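Local coordinates for protein tyrosine--tRNA ligase (Pyrococcus horikoshii, PDB 2CYC) that binds L-tyrosine and probably joins it to tRNA(Tyr) in two steps, activating it with ATP to tyrosyl-AMP before transfer, at residues Asn8-Leu11 with Glu17-Thr20; Ala59-Ala64 with Val181-Ala186; Ser144-Ser149 with Ile167-Gln172; Lys192-Ala197 with Pro218-His223. All blocks are in the same frame, centred on the assembly; numbering follows the deposited sequence.

Contact 1 of 4, residues Asn8-Leu11 with Glu17-Thr20; sequences NLVL and EVLT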
loop_
_atom_site.group_PDB
_atom_site.type_symbol
_atom_site.label_atom_id
_atom_site.label_comp_id
_atom_site.label_asym_id
_atom_site.label_seq_id
_atom_site.Cartn_x
_atom_site.Cartn_y
_atom_site.Cartn_z
ATOM N N ASN A 8 -36.578 -4.915 -7.882
ATOM C CA ASN A 8 -37.147 -5.353 -6.608
ATOM C C ASN A 8 -36.371 -6.510 -5.982
ATOM O O ASN A 8 -36.265 -6.598 -4.764
ATOM C CB ASN A 8 -38.613 -5.770 -6.768
ATOM C CG ASN A 8 -39.540 -4.587 -6.950
ATOM O OD1 ASN A 8 -39.205 -3.459 -6.587
ATOM N ND2 ASN A 8 -40.720 -4.842 -7.496
ATOM N N LEU A 9 -35.850 -7.409 -6.809
ATOM C CA LEU A 9 -35.069 -8.534 -6.294
ATOM C C LEU A 9 -33.815 -7.978 -5.601
ATOM O O LEU A 9 -33.398 -8.471 -4.550
ATOM C CB LEU A 9 -34.651 -9.469 -7.439
ATOM C CG LEU A 9 -35.277 -10.853 -7.712
ATOM C CD1 LEU A 9 -36.227 -11.275 -6.616
ATOM C CD2 LEU A 9 -35.980 -10.824 -9.063
ATOM N N VAL A 10 -33.208 -6.949 -6.190
ATOM C CA VAL A 10 -32.006 -6.363 -5.596
ATOM C C VAL A 10 -32.375 -5.615 -4.314
ATOM O O VAL A 10 -31.667 -5.682 -3.308
ATOM C CB VAL A 10 -31.320 -5.382 -6.580
ATOM C CG1 VAL A 10 -30.168 -4.637 -5.884
ATOM C CG2 VAL A 10 -30.800 -6.142 -7.781
ATOM N N LEU A 11 -33.511 -4.928 -4.364
ATOM C CA LEU A 11 -34.006 -4.129 -3.250
ATOM C C LEU A 11 -34.633 -4.874 -2.070
ATOM O O LEU A 11 -34.610 -4.373 -0.952
ATOM C CB LEU A 11 -35.011 -3.101 -3.783
ATOM C CG LEU A 11 -34.461 -1.804 -4.384
ATOM C CD1 LEU A 11 -34.000 -0.900 -3.266
ATOM C CD2 LEU A 11 -33.309 -2.094 -5.344
ATOM N N GLU A 17 -29.590 -0.784 1.968
ATOM C CA GLU A 17 -29.216 0.394 1.208
ATOM C C GLU A 17 -28.674 0.029 -0.168
ATOM O O GLU A 17 -27.970 -0.970 -0.325
ATOM C CB GLU A 17 -28.140 1.187 1.979
ATOM C CG GLU A 17 -27.618 2.442 1.266
ATOM C CD GLU A 17 -26.450 3.112 1.998
ATOM O OE1 GLU A 17 -26.508 4.340 2.188
ATOM O OE2 GLU A 17 -25.464 2.428 2.368
ATOM N N VAL A 18 -29.006 0.852 -1.158
ATOM C CA VAL A 18 -28.495 0.663 -2.504
ATOM C C VAL A 18 -27.981 2.003 -3.004
ATOM O O VAL A 18 -28.715 2.993 -2.993
ATOM C CB VAL A 18 -29.577 0.162 -3.486
ATOM C CG1 VAL A 18 -28.991 0.095 -4.913
ATOM C CG2 VAL A 18 -30.057 -1.209 -3.071
ATOM N N LEU A 19 -26.710 2.042 -3.405
ATOM C CA LEU A 19 -26.117 3.261 -3.953
ATOM C C LEU A 19 -25.774 2.981 -5.421
ATOM O O LEU A 19 -24.727 2.393 -5.700
ATOM C CB LEU A 19 -24.827 3.630 -3.204
ATOM C CG LEU A 19 -24.913 3.783 -1.683
ATOM C CD1 LEU A 19 -23.523 3.962 -1.090
ATOM C CD2 LEU A 19 -25.811 4.966 -1.348
ATOM N N THR A 20 -26.652 3.341 -6.361
ATOM C CA THR A 20 -27.944 3.990 -6.110
ATOM C C THR A 20 -28.961 3.257 -6.991
ATOM O O THR A 20 -28.587 2.580 -7.961
ATOM C CB THR A 20 -27.959 5.475 -6.566
ATOM O OG1 THR A 20 -27.818 5.529 -7.993
ATOM C CG2 THR A 20 -26.828 6.276 -5.912
#
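An N-terminal helix-turn-strand unit is closed here, where V10 and L11 in the last turn of helix 3-11 face V18 of strand 15-19. The joint is wholly apolar, with no hydrogen bond between the two segments, and it is small, burying 100 Å² in all. One methyl of V18, CG2, makes every contact across the two segments. V18 carries CG1 anti to its own nitrogen (chi1 175°), which leaves CG2 beside that nitrogen and aimed at the helix. L11 meets this methyl with both ends of its fork, CD1 lying 4.0 Å and CD2 4.1 Å from V18 CG2. The CB of L11 does not head for the strand; its outer part bends inward, and the two side chains cross at about a right angle. The CB of V10 points toward the strand, and its CG1 adds a looser touch, 4.4 Å from V18 CG2. The carbonyl of V10 also accepts hydrogen bonds from T15 OG1 and K57 NZ. V10 and V18 both also rest on V221 of strand 214-223, the antiparallel neighbour of strand 15-19, while V10 and L11 reach L24 of helix 21-30.

Contact 2 of 4, residues Ala59-Ala64 with Val181-Ala186; sequences ADFQKA and VTIAHA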
loop_
_atom_site.group_PDB
_atom_site.type_symbol
_atom_site.label_atom_id
_atom_site.label_comp_id
_atom_site.label_asym_id
_atom_site.label_seq_id
_atom_site.Cartn_x
_atom_site.Cartn_y
_atom_site.Cartn_z
ATOM N N ALA A 59 -29.037 -15.342 -3.481
ATOM C CA ALA A 59 -30.171 -16.014 -4.111
ATOM C C ALA A 59 -30.990 -15.010 -4.917
ATOM O O ALA A 59 -31.377 -15.288 -6.055
ATOM C CB ALA A 59 -31.063 -16.686 -3.048
ATOM N N ASP A 60 -31.261 -13.846 -4.326
ATOM C CA ASP A 60 -32.030 -12.814 -5.022
ATOM C C ASP A 60 -31.325 -12.358 -6.291
ATOM O O ASP A 60 -31.956 -12.211 -7.347
ATOM C CB ASP A 60 -32.250 -11.578 -4.139
ATOM C CG ASP A 60 -33.108 -11.864 -2.924
ATOM O OD1 ASP A 60 -33.915 -12.818 -2.959
ATOM O OD2 ASP A 60 -32.988 -11.115 -1.934
ATOM N N PHE A 61 -30.018 -12.122 -6.179
ATOM C CA PHE A 61 -29.247 -11.646 -7.317
ATOM C C PHE A 61 -29.279 -12.639 -8.480
ATOM O O PHE A 61 -29.459 -12.239 -9.634
ATOM C CB PHE A 61 -27.789 -11.331 -6.907
ATOM C CG PHE A 61 -27.661 -10.227 -5.865
ATOM C CD1 PHE A 61 -28.557 -9.154 -5.843
ATOM C CD2 PHE A 61 -26.630 -10.253 -4.926
ATOM C CE1 PHE A 61 -28.429 -8.120 -4.901
ATOM C CE2 PHE A 61 -26.488 -9.223 -3.972
ATOM C CZ PHE A 61 -27.392 -8.152 -3.961
ATOM N N GLN A 62 -29.114 -13.925 -8.179
ATOM C CA GLN A 62 -29.133 -14.953 -9.214
ATOM C C GLN A 62 -30.458 -14.867 -9.984
ATOM O O GLN A 62 -30.466 -14.888 -11.217
ATOM C CB GLN A 62 -28.988 -16.361 -8.602
ATOM C CG GLN A 62 -27.647 -16.662 -7.917
ATOM C CD GLN A 62 -27.531 -18.129 -7.478
ATOM O OE1 GLN A 62 -28.440 -18.682 -6.855
ATOM N NE2 GLN A 62 -26.407 -18.757 -7.803
ATOM N N LYS A 63 -31.573 -14.751 -9.259
ATOM C CA LYS A 63 -32.887 -14.675 -9.909
ATOM C C LYS A 63 -33.055 -13.448 -10.788
ATOM O O LYS A 63 -33.874 -13.437 -11.711
ATOM C CB LYS A 63 -34.014 -14.703 -8.870
ATOM C CG LYS A 63 -34.206 -16.054 -8.215
ATOM C CD LYS A 63 -35.398 -16.054 -7.265
ATOM C CE LYS A 63 -35.522 -17.389 -6.523
ATOM N NZ LYS A 63 -34.337 -17.682 -5.661
ATOM N N ALA A 64 -32.287 -12.405 -10.497
ATOM C CA ALA A 64 -32.362 -11.184 -11.278
ATOM C C ALA A 64 -31.434 -11.283 -12.489
ATOM O O ALA A 64 -31.352 -10.359 -13.284
ATOM C CB ALA A 64 -31.960 -9.988 -10.416
ATOM N N VAL A 181 -16.399 -5.916 -10.999
ATOM C CA VAL A 181 -17.634 -5.942 -10.218
ATOM C C VAL A 181 -18.549 -4.722 -10.416
ATOM O O VAL A 181 -18.134 -3.583 -10.201
ATOM C CB VAL A 181 -17.305 -6.110 -8.708
ATOM C CG1 VAL A 181 -18.570 -6.053 -7.879
ATOM C CG2 VAL A 181 -16.593 -7.443 -8.485
ATOM N N THR A 182 -19.792 -4.964 -10.843
ATOM C CA THR A 182 -20.760 -3.880 -11.048
ATOM C C THR A 182 -21.827 -3.914 -9.951
ATOM O O THR A 182 -22.578 -2.957 -9.772
ATOM C CB THR A 182 -21.452 -3.968 -12.446
ATOM O OG1 THR A 182 -21.951 -5.295 -12.655
ATOM C CG2 THR A 182 -20.471 -3.606 -13.562
ATOM N N ILE A 183 -21.902 -5.036 -9.239
ATOM C CA ILE A 183 -22.837 -5.180 -8.121
ATOM C C ILE A 183 -21.971 -5.501 -6.896
ATOM O O ILE A 183 -21.681 -6.670 -6.615
ATOM C CB ILE A 183 -23.857 -6.343 -8.342
ATOM C CG1 ILE A 183 -24.682 -6.099 -9.613
ATOM C CG2 ILE A 183 -24.780 -6.475 -7.122
ATOM C CD1 ILE A 183 -25.498 -4.808 -9.618
ATOM N N ALA A 184 -21.544 -4.459 -6.185
ATOM C CA ALA A 184 -20.691 -4.631 -5.004
ATOM C C ALA A 184 -21.586 -4.851 -3.793
ATOM O O ALA A 184 -22.240 -3.925 -3.306
ATOM C CB ALA A 184 -19.800 -3.397 -4.812
ATOM N N HIS A 185 -21.597 -6.091 -3.316
ATOM C CA HIS A 185 -22.442 -6.514 -2.205
ATOM C C HIS A 185 -21.673 -6.723 -0.891
ATOM O O HIS A 185 -20.597 -7.332 -0.866
ATOM C CB HIS A 185 -23.169 -7.800 -2.632
ATOM C CG HIS A 185 -23.935 -8.474 -1.538
ATOM N ND1 HIS A 185 -24.044 -9.845 -1.448
ATOM C CD2 HIS A 185 -24.605 -7.972 -0.475
ATOM C CE1 HIS A 185 -24.741 -10.161 -0.372
ATOM N NE2 HIS A 185 -25.092 -9.042 0.239
ATOM N N ALA A 186 -22.233 -6.201 0.197
ATOM C CA ALA A 186 -21.636 -6.327 1.523
ATOM C C ALA A 186 -22.649 -5.967 2.597
ATOM O O ALA A 186 -23.758 -5.520 2.298
ATOM C CB ALA A 186 -20.416 -5.395 1.657
#
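F61 sets the edge of its phenyl ring over the face of the H185 imidazole in a T-shaped (edge-to-face) stack. The pair belongs to the Rossmann-type catalytic domain of a class I synthetase: helix 48-63, which carries F61, is the crossover helix between parallel strands 36-40 and 69-72, and it also covers strand 183-187, the other parallel neighbour of 36-40. The ring centroids are 5.2 Å apart and the planes stand at 82°. A single phenyl carbon makes the touch. F61 CE2 hovers above the imidazole plane, offset toward its rim, at 3.6 Å from both H185 ND1 and H185 CG. The H185 ring can meet it because its CG is anti to the backbone nitrogen (chi1 172°), carrying the imidazole out from the strand toward the helix.

Both imidazole nitrogens are used, although neither bonds across this contact. NE2 of H185 pairs with ND1 of H223 on strand 214-223, and its ND1 with NE2 of H36. These two bonds would hold the ring against rotation and keep its face turned to the phenyl edge. The side chain of H185 is about 6 Å from that of Y37, a tyrosine-binding residue, and about 9 Å from the bound tyrosine, near the pocket but not in contact with the ligand. A184, between the two contacting strand residues, turns the other way, to H194 of helix 191-200. I183 lies over one face of the phenyl ring, its CG2 methyl 4.4 Å from F61 CZ.

Contact 3 of 4, residues Ser144-Ser149 with Ile167-Gln172; sequences SRVMRS and IYPMMQ. With TYR (tyrosine), chain C.
Apolar packing joins V146 of helix 143-148 to P169 and M170 of helix 164-178. Bends at chi2 and chi3 bring the sulfur and methyl of M170 back to the other helix: CE lies 3.9 Å from V146 CG2. The other methyl of V146, CG1, is 4.3 Å from CG of P169, the residue at which the helix kinks. V146 and M170 also pack on F163 of the second subunit.

Polar bonding around S149 stays within the first segment: its OG, which rests 3.3 Å from P169 CB, donates to V146 O at 2.8 Å, tilted 19° from the carbonyl plane; the same oxygen accepts from S149 N.

Ligand bonds come from Y168 and Q172 of helix 164-178. The amine of the bound tyrosine donates to Y168 OH, 2.8 Å away and met at the edge of that ring, in its plane, and to Q172 OE1 at 2.9 Å. Q172 CG packs on the ligand ring, 3.5 Å from its CZ. A leucine in place of Q172 would probably leave the ligand amine short of one acceptor and Q190 OE1 without its bond from Q172 NE2. The oxygens of Y168 and Q172, both uncharged, hold the amine from this helix, while D175, Q190 and Y37 also bond the ligand; E41, bonded to Y168 OH, may polarise that hydroxyl toward a positively charged ammonium group.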
loop_
_atom_site.group_PDB
_atom_site.type_symbol
_atom_site.label_atom_id
_atom_site.label_comp_id
_atom_site.label_asym_id
_atom_site.label_seq_id
_atom_site.Cartn_x
_atom_site.Cartn_y
_atom_site.Cartn_z
ATOM N N SER A 144 -5.861 10.506 4.928
ATOM C CA SER A 144 -6.894 10.770 5.927
ATOM C C SER A 144 -8.165 9.986 5.616
ATOM O O SER A 144 -8.814 9.460 6.516
ATOM C CB SER A 144 -7.209 12.272 5.984
ATOM O OG SER A 144 -7.818 12.711 4.784
ATOM N N ARG A 145 -8.513 9.913 4.337
ATOM C CA ARG A 145 -9.699 9.186 3.914
ATOM C C ARG A 145 -9.518 7.689 4.216
ATOM O O ARG A 145 -10.415 7.043 4.745
ATOM C CB ARG A 145 -9.933 9.420 2.417
ATOM C CG ARG A 145 -11.232 8.861 1.889
ATOM C CD ARG A 145 -12.430 9.407 2.657
ATOM N NE ARG A 145 -13.702 8.864 2.175
ATOM C CZ ARG A 145 -14.301 9.223 1.042
ATOM N NH1 ARG A 145 -13.752 10.142 0.249
ATOM N NH2 ARG A 145 -15.452 8.659 0.698
ATOM N N VAL A 146 -8.348 7.145 3.900
ATOM C CA VAL A 146 -8.099 5.735 4.165
ATOM C C VAL A 146 -8.169 5.473 5.667
ATOM O O VAL A 146 -8.741 4.477 6.105
ATOM C CB VAL A 146 -6.705 5.288 3.664
ATOM C CG1 VAL A 146 -6.474 3.814 4.030
ATOM C CG2 VAL A 146 -6.597 5.504 2.151
ATOM N N MET A 147 -7.577 6.369 6.454
ATOM C CA MET A 147 -7.581 6.222 7.906
ATOM C C MET A 147 -9.010 6.130 8.424
ATOM O O MET A 147 -9.295 5.361 9.336
ATOM C CB MET A 147 -6.869 7.408 8.560
ATOM C CG MET A 147 -5.368 7.399 8.368
ATOM S SD MET A 147 -4.587 8.929 8.945
ATOM C CE MET A 147 -4.684 8.704 10.704
ATOM N N ARG A 148 -9.904 6.912 7.822
ATOM C CA ARG A 148 -11.309 6.928 8.222
ATOM C C ARG A 148 -12.075 5.687 7.787
ATOM O O ARG A 148 -13.142 5.403 8.321
ATOM C CB ARG A 148 -12.023 8.160 7.647
ATOM C CG ARG A 148 -11.704 9.480 8.352
ATOM C CD ARG A 148 -12.677 10.590 7.932
ATOM N NE ARG A 148 -12.428 11.099 6.583
ATOM C CZ ARG A 148 -11.417 11.905 6.260
ATOM N NH1 ARG A 148 -10.558 12.299 7.193
ATOM N NH2 ARG A 148 -11.258 12.316 5.006
ATOM N N SER A 149 -11.535 4.943 6.826
ATOM C CA SER A 149 -12.230 3.761 6.313
ATOM C C SER A 149 -11.794 2.471 7.004
ATOM O O SER A 149 -12.253 1.382 6.667
ATOM C CB SER A 149 -11.987 3.645 4.808
ATOM O OG SER A 149 -10.686 3.135 4.550
ATOM N N ILE A 167 -3.318 -0.494 4.068
ATOM C CA ILE A 167 -3.357 -0.922 2.670
ATOM C C ILE A 167 -4.658 -1.695 2.399
ATOM O O ILE A 167 -5.255 -1.592 1.325
ATOM C CB ILE A 167 -2.134 -1.812 2.335
ATOM C CG1 ILE A 167 -0.844 -1.004 2.533
ATOM C CG2 ILE A 167 -2.238 -2.342 0.893
ATOM C CD1 ILE A 167 0.420 -1.827 2.383
ATOM N N TYR A 168 -5.099 -2.458 3.395
ATOM C CA TYR A 168 -6.322 -3.270 3.313
ATOM C C TYR A 168 -7.528 -2.589 2.622
ATOM O O TYR A 168 -8.123 -3.144 1.697
ATOM C CB TYR A 168 -6.692 -3.726 4.742
ATOM C CG TYR A 168 -7.908 -4.634 4.906
ATOM C CD1 TYR A 168 -7.808 -5.817 5.632
ATOM C CD2 TYR A 168 -9.168 -4.268 4.424
ATOM C CE1 TYR A 168 -8.920 -6.614 5.885
ATOM C CE2 TYR A 168 -10.293 -5.060 4.674
ATOM C CZ TYR A 168 -10.157 -6.232 5.406
ATOM O OH TYR A 168 -11.253 -7.033 5.662
ATOM N N PRO A 169 -7.897 -1.376 3.045
ATOM C CA PRO A 169 -9.053 -0.760 2.376
ATOM C C PRO A 169 -8.842 -0.489 0.880
ATOM O O PRO A 169 -9.780 -0.556 0.088
ATOM C CB PRO A 169 -9.275 0.525 3.178
ATOM C CG PRO A 169 -8.686 0.186 4.548
ATOM C CD PRO A 169 -7.421 -0.533 4.151
ATOM N N MET A 170 -7.615 -0.164 0.495
ATOM C CA MET A 170 -7.340 0.101 -0.906
ATOM C C MET A 170 -7.394 -1.215 -1.687
ATOM O O MET A 170 -7.723 -1.238 -2.874
ATOM C CB MET A 170 -5.978 0.797 -1.050
ATOM C CG MET A 170 -5.960 2.190 -0.411
ATOM S SD MET A 170 -7.148 3.354 -1.156
ATOM C CE MET A 170 -8.630 3.104 -0.112
ATOM N N MET A 171 -7.080 -2.313 -1.012
ATOM C CA MET A 171 -7.145 -3.623 -1.648
ATOM C C MET A 171 -8.618 -3.997 -1.868
ATOM O O MET A 171 -8.965 -4.593 -2.889
ATOM C CB MET A 171 -6.476 -4.682 -0.763
ATOM C CG MET A 171 -4.956 -4.624 -0.738
ATOM S SD MET A 171 -4.290 -5.650 0.600
ATOM C CE MET A 171 -4.832 -7.308 0.060
ATOM N N GLN A 172 -9.480 -3.642 -0.915
ATOM C CA GLN A 172 -10.902 -3.964 -1.035
ATOM C C GLN A 172 -11.496 -3.222 -2.221
ATOM O O GLN A 172 -12.300 -3.785 -2.973
ATOM C CB GLN A 172 -11.679 -3.606 0.248
ATOM C CG GLN A 172 -13.175 -4.036 0.210
ATOM C CD GLN A 172 -13.784 -4.240 1.596
ATOM O OE1 GLN A 172 -13.061 -4.443 2.569
ATOM N NE2 GLN A 172 -15.121 -4.217 1.684
HETATM N N TYR C . -13.725 -6.145 4.813
HETATM C CA TYR C . -14.642 -7.319 4.702
HETATM C C TYR C . -15.063 -7.801 6.089
HETATM O O TYR C . -14.489 -7.310 7.085
HETATM C CB TYR C . -13.949 -8.460 3.940
HETATM C CG TYR C . -13.631 -8.119 2.496
HETATM C CD1 TYR C . -14.646 -7.805 1.592
HETATM C CD2 TYR C . -12.313 -8.112 2.033
HETATM C CE1 TYR C . -14.353 -7.484 0.255
HETATM C CE2 TYR C . -12.012 -7.805 0.707
HETATM C CZ TYR C . -13.031 -7.488 -0.176
HETATM O OH TYR C . -12.721 -7.171 -1.487
HETATM O OXT TYR C . -15.956 -8.668 6.163
#

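Contact 4 of 4, residues Lys192-Ala197 with Pro218-His223; sequences KAHVIA and PVAVHH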
loop_
_atom_site.group_PDB
_atom_site.type_symbol
_atom_site.label_atom_id
_atom_site.label_comp_id
_atom_site.label_asym_id
_atom_site.label_seq_id
_atom_site.Cartn_x
_atom_site.Cartn_y
_atom_site.Cartn_z
ATOM N N LYS A 192 -18.302 2.241 3.560
ATOM C CA LYS A 192 -17.275 3.241 3.303
ATOM C C LYS A 192 -16.402 2.880 2.112
ATOM O O LYS A 192 -16.056 3.746 1.305
ATOM C CB LYS A 192 -16.394 3.436 4.534
ATOM C CG LYS A 192 -17.049 4.262 5.630
ATOM C CD LYS A 192 -16.148 4.312 6.850
ATOM C CE LYS A 192 -16.793 5.088 7.985
ATOM N NZ LYS A 192 -15.878 5.107 9.161
ATOM N N ALA A 193 -16.049 1.601 1.999
ATOM C CA ALA A 193 -15.199 1.155 0.896
ATOM C C ALA A 193 -15.916 1.324 -0.434
ATOM O O ALA A 193 -15.300 1.626 -1.461
ATOM C CB ALA A 193 -14.803 -0.313 1.094
ATOM N N HIS A 194 -17.226 1.116 -0.416
ATOM C CA HIS A 194 -18.017 1.232 -1.629
ATOM C C HIS A 194 -18.229 2.699 -2.020
ATOM O O HIS A 194 -18.284 3.024 -3.207
ATOM C CB HIS A 194 -19.335 0.467 -1.438
ATOM C CG HIS A 194 -19.144 -1.021 -1.347
ATOM N ND1 HIS A 194 -20.155 -1.892 -0.997
ATOM C CD2 HIS A 194 -18.057 -1.794 -1.604
ATOM C CE1 HIS A 194 -19.701 -3.133 -1.045
ATOM N NE2 HIS A 194 -18.432 -3.101 -1.412
ATOM N N VAL A 195 -18.324 3.590 -1.033
ATOM C CA VAL A 195 -18.484 5.010 -1.338
ATOM C C VAL A 195 -17.198 5.499 -2.041
ATOM O O VAL A 195 -17.250 6.300 -2.969
ATOM C CB VAL A 195 -18.733 5.845 -0.050
ATOM C CG1 VAL A 195 -18.777 7.343 -0.385
ATOM C CG2 VAL A 195 -20.043 5.416 0.592
ATOM N N ILE A 196 -16.047 5.000 -1.602
ATOM C CA ILE A 196 -14.778 5.376 -2.219
ATOM C C ILE A 196 -14.723 4.783 -3.636
ATOM O O ILE A 196 -14.350 5.459 -4.592
ATOM C CB ILE A 196 -13.587 4.861 -1.385
ATOM C CG1 ILE A 196 -13.538 5.599 -0.036
ATOM C CG2 ILE A 196 -12.294 5.071 -2.153
ATOM C CD1 ILE A 196 -12.597 4.972 0.991
ATOM N N ALA A 197 -15.116 3.521 -3.764
ATOM C CA ALA A 197 -15.124 2.860 -5.061
ATOM C C ALA A 197 -15.942 3.674 -6.071
ATOM O O ALA A 197 -15.527 3.873 -7.207
ATOM C CB ALA A 197 -15.709 1.460 -4.923
ATOM N N PRO A 218 -19.744 1.211 -10.059
ATOM C CA PRO A 218 -20.431 0.007 -9.597
ATOM C C PRO A 218 -21.573 0.410 -8.672
ATOM O O PRO A 218 -21.548 1.491 -8.079
ATOM C CB PRO A 218 -19.337 -0.748 -8.844
ATOM C CG PRO A 218 -18.482 0.379 -8.295
ATOM C CD PRO A 218 -18.389 1.306 -9.490
ATOM N N VAL A 219 -22.567 -0.462 -8.568
ATOM C CA VAL A 219 -23.711 -0.256 -7.695
ATOM C C VAL A 219 -23.388 -0.972 -6.381
ATOM O O VAL A 219 -22.982 -2.133 -6.388
ATOM C CB VAL A 219 -24.990 -0.884 -8.303
ATOM C CG1 VAL A 219 -26.115 -0.877 -7.285
ATOM C CG2 VAL A 219 -25.405 -0.112 -9.551
ATOM N N ALA A 220 -23.558 -0.276 -5.264
ATOM C CA ALA A 220 -23.304 -0.862 -3.951
ATOM C C ALA A 220 -24.629 -1.330 -3.356
ATOM O O ALA A 220 -25.611 -0.584 -3.358
ATOM C CB ALA A 220 -22.656 0.175 -3.028
ATOM N N VAL A 221 -24.667 -2.569 -2.870
ATOM C CA VAL A 221 -25.885 -3.108 -2.260
ATOM C C VAL A 221 -25.491 -3.635 -0.889
ATOM O O VAL A 221 -24.695 -4.576 -0.769
ATOM C CB VAL A 221 -26.523 -4.240 -3.136
ATOM C CG1 VAL A 221 -27.871 -4.683 -2.536
ATOM C CG2 VAL A 221 -26.757 -3.716 -4.560
ATOM N N HIS A 222 -26.057 -3.018 0.145
ATOM C CA HIS A 222 -25.729 -3.357 1.525
ATOM C C HIS A 222 -26.868 -4.023 2.259
ATOM O O HIS A 222 -28.014 -3.556 2.219
ATOM C CB HIS A 222 -25.296 -2.082 2.259
ATOM C CG HIS A 222 -24.187 -1.354 1.568
ATOM N ND1 HIS A 222 -24.215 0.006 1.335
ATOM C CD2 HIS A 222 -23.053 -1.812 0.981
ATOM C CE1 HIS A 222 -23.152 0.352 0.627
ATOM N NE2 HIS A 222 -22.432 -0.733 0.399
ATOM N N HIS A 223 -26.568 -5.124 2.936
ATOM C CA HIS A 223 -27.629 -5.795 3.647
ATOM C C HIS A 223 -27.572 -5.509 5.123
ATOM O O HIS A 223 -26.530 -5.146 5.657
ATOM C CB HIS A 223 -27.618 -7.307 3.382
ATOM C CG HIS A 223 -26.365 -8.005 3.802
ATOM N ND1 HIS A 223 -25.568 -8.695 2.909
ATOM C CD2 HIS A 223 -25.822 -8.205 5.027
ATOM C CE1 HIS A 223 -24.592 -9.294 3.569
ATOM N NE2 HIS A 223 -24.723 -9.014 4.854
#
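From K192 onward, helix 191-200 first touches strand 214-223 at H194, whose CB points at the strand and packs on A220 CB, 3.7 Å away. With CG anti to the carbonyl carbon (chi1 -68°), the imidazole of H194 runs on past A220 to H222. There ND1 of H194 and NE2 of H222 share a 2.9 Å hydrogen bond (angle 154°) that either could donate. The rings meet rim to rim, neither over the other's face, with planes only 16° apart. The CB of H222 points neither toward the helix nor away, yet the end of its ring comes near enough to bond. Its ND1 is bonded to E17 OE2, a carboxylate that may polarise the imidazole.

Helix 191-200 lies in the connection from strand 183-187 to its parallel neighbour 214-223, a beta-alpha-beta crossover of the Rossmann-type domain that also includes the short strand 209-211. The side chain of H194 is about 6 Å from the bound tyrosine and about 5 Å from those of Q172 and Y37. Cutting H194 back to an alanine is likely to leave H222 NE2 without its mate and the imidazole's place unfilled, though CB would still rest on A220. V195 points away from the strand and packs on L19. One turn after H194, A197 points toward the P218 segment, its CB 4.5 Å from P218 CG, and F177 of helix 164-178 packs on both.

How the contacts relate
Contacts 1, 2 and 4 gather on one mixed sheet, whereas contact 3 joins two helices beside the tyrosine pocket and next to the second subunit. Contacts 2, 3 and 4 are buried; contact 1 is only partly so, and purely aliphatic. Strand 214-223 ties the sheet group together: its backbone pairs with 17-20 and with 181-186, and a histidine bond joins it to contact 2 as well. Contacts 1 and 2 also touch directly, V10 CG1 lying 4.0 Å from F61 CE1. Chemistry becomes more polar near the ligand: contacts 2 and 4 add histidines near the pocket, and contact 3 supplies direct ligand bonds. R148 O bonds K192 NZ, linking contact 3 to contact 4.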